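Local coordinates for protein 16S rRNA aminocarboxypropyltransferase (Vulcanisaeta distributa, PDB 5APG) that probably transfers the 3-amino-3-carboxypropyl group of S-adenosylmethionine to an N1-methylpseudouridine of 16S rRNA, the last step in that nucleoside's hypermodification, at residues L95-N100 / R162-V167. Sequence-based numbering, arbitrary orientation.
Sequences LLIAAN and RELLGV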
loop_
_atom_site.group_PDB
_atom_site.type_symbol
_atom_site.label_atom_id
_atom_site.label_comp_id
_atom_site.label_asym_id
_atom_site.label_seq_id
_atom_site.Cartn_x
_atom_site.Cartn_y
_atom_site.Cartn_z
ATOM N N LEU A 95 -3.002 -8.403 4.931
ATOM C CA LEU A 95 -3.005 -7.781 6.246
ATOM C C LEU A 95 -1.611 -7.681 6.852
ATOM O O LEU A 95 -0.922 -8.690 7.027
ATOM C CB LEU A 95 -3.927 -8.558 7.187
ATOM C CG LEU A 95 -4.138 -7.878 8.539
ATOM C CD1 LEU A 95 -4.919 -6.583 8.364
ATOM C CD2 LEU A 95 -4.845 -8.812 9.490
ATOM N N LEU A 96 -1.211 -6.457 7.178
ATOM C CA LEU A 96 0.102 -6.195 7.750
ATOM C C LEU A 96 -0.024 -5.221 8.913
ATOM O O LEU A 96 -1.027 -4.518 9.045
ATOM C CB LEU A 96 1.053 -5.642 6.685
ATOM C CG LEU A 96 1.438 -6.635 5.584
ATOM C CD1 LEU A 96 1.907 -5.910 4.323
ATOM C CD2 LEU A 96 2.511 -7.598 6.079
ATOM N N ILE A 97 1.000 -5.189 9.754
ATOM C CA ILE A 97 1.006 -4.335 10.929
ATOM C C ILE A 97 1.849 -3.091 10.659
ATOM O O ILE A 97 2.981 -3.198 10.192
ATOM C CB ILE A 97 1.557 -5.095 12.151
ATOM C CG1 ILE A 97 0.761 -6.384 12.386
ATOM C CG2 ILE A 97 1.539 -4.220 13.385
ATOM C CD1 ILE A 97 -0.730 -6.159 12.549
ATOM N N ALA A 98 1.297 -1.916 10.943
ATOM C CA ALA A 98 2.014 -0.661 10.715
ATOM C C ALA A 98 3.189 -0.519 11.677
ATOM O O ALA A 98 3.107 -0.932 12.835
ATOM C CB ALA A 98 1.066 0.533 10.857
ATOM N N ALA A 99 4.279 0.066 11.189
ATOM C CA ALA A 99 5.464 0.291 12.009
ATOM C C ALA A 99 5.755 1.776 12.211
ATOM O O ALA A 99 6.652 2.133 12.972
ATOM C CB ALA A 99 6.672 -0.392 11.386
ATOM N N ASN A 100 5.013 2.639 11.522
ATOM C CA ASN A 100 5.220 4.080 11.645
ATOM C C ASN A 100 4.803 4.567 13.039
ATOM O O ASN A 100 3.976 3.929 13.691
ATOM C CB ASN A 100 4.458 4.828 10.538
ATOM C CG ASN A 100 2.956 4.763 10.702
ATOM O OD1 ASN A 100 2.389 5.418 11.577
ATOM N ND2 ASN A 100 2.294 3.989 9.842
ATOM N N ARG A 162 -6.592 -14.289 8.535
ATOM C CA ARG A 162 -7.690 -14.528 9.467
ATOM C C ARG A 162 -7.208 -14.649 10.907
ATOM O O ARG A 162 -7.877 -14.182 11.829
ATOM C CB ARG A 162 -8.468 -15.784 9.076
ATOM C CG ARG A 162 -9.366 -15.591 7.865
ATOM C CD ARG A 162 -10.082 -16.878 7.502
ATOM N NE ARG A 162 -11.230 -16.632 6.635
ATOM C CZ ARG A 162 -11.192 -16.697 5.309
ATOM N NH1 ARG A 162 -10.059 -16.994 4.691
ATOM N NH2 ARG A 162 -12.286 -16.458 4.603
ATOM N N GLU A 163 -6.052 -15.277 11.102
ATOM C CA GLU A 163 -5.506 -15.419 12.447
ATOM C C GLU A 163 -4.977 -14.083 12.958
ATOM O O GLU A 163 -5.124 -13.756 14.137
ATOM C CB GLU A 163 -4.401 -16.475 12.479
ATOM C CG GLU A 163 -3.726 -16.599 13.838
ATOM C CD GLU A 163 -3.475 -18.037 14.244
ATOM O OE1 GLU A 163 -3.021 -18.831 13.392
ATOM O OE2 GLU A 163 -3.729 -18.372 15.421
ATOM N N LEU A 164 -4.370 -13.311 12.066
ATOM C CA LEU A 164 -3.813 -12.019 12.438
ATOM C C LEU A 164 -4.914 -11.013 12.779
ATOM O O LEU A 164 -4.826 -10.311 13.783
ATOM C CB LEU A 164 -2.924 -11.479 11.315
ATOM C CG LEU A 164 -2.221 -10.148 11.576
ATOM C CD1 LEU A 164 -1.432 -10.205 12.872
ATOM C CD2 LEU A 164 -1.311 -9.801 10.407
ATOM N N LEU A 165 -5.953 -10.950 11.952
ATOM C CA LEU A 165 -7.071 -10.048 12.220
ATOM C C LEU A 165 -7.988 -10.616 13.302
ATOM O O LEU A 165 -8.650 -9.872 14.023
ATOM C CB LEU A 165 -7.870 -9.776 10.944
ATOM C CG LEU A 165 -8.774 -8.541 10.974
ATOM C CD1 LEU A 165 -7.979 -7.313 11.400
ATOM C CD2 LEU A 165 -9.430 -8.317 9.618
ATOM N N GLY A 166 -8.023 -11.940 13.405
ATOM C CA GLY A 166 -8.784 -12.605 14.448
ATOM C C GLY A 166 -10.254 -12.765 14.105
ATOM O O GLY A 166 -11.085 -12.935 14.997
ATOM N N VAL A 167 -10.572 -12.704 12.816
ATOM C CA VAL A 167 -11.941 -12.887 12.338
ATOM C C VAL A 167 -11.969 -13.794 11.112
ATOM O O VAL A 167 -11.037 -13.800 10.307
ATOM C CB VAL A 167 -12.619 -11.538 11.968
ATOM C CG1 VAL A 167 -12.825 -10.670 13.201
ATOM C CG2 VAL A 167 -11.804 -10.791 10.917
#
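L95 and L164 bring the two backbones together with their CA atoms 7.5 Å apart, where the extended loop after strand 89-91 of this SPOUT-fold transferase meets the last turn of helix 160-165. No hydrogen bond joins the segments; the contact is a small leucine and isoleucine cluster. L95 points toward the helix with CG anti to its N (chi1 -172°), and this extends the side chain until CD2 sits against CB and CG of L164 and against N and CB of L165. CD2 of L95 packs 3.6 Å from CG of L164 and, more tightly than usual for carbons, 3.5 Å from CB of L165, whose side chain L95 crosses at about a right angle. L164 reaches back over the loop: its CD2 rests 3.6 Å from O of L95, a carbonyl that accepts a hydrogen bond from the hydroxyl of Y153. The other branch of L164 meets I97 methyl to methyl, CD1 to CD1 at 4.1 Å. With L164 cut back to an alanine, the end of I97 would probably lose its partner on the helix, and CD2 of L95 one of its neighbours. Apart from the helix, L95 also touches P107 and Y108, the latter an S-adenosylmethionine-binding residue, which places the contact next to the cofactor site. G166, with positive phi, is the first residue after L165 to leave helical backbone angles, yet its N still donates to O of R162 at 2.7 Å.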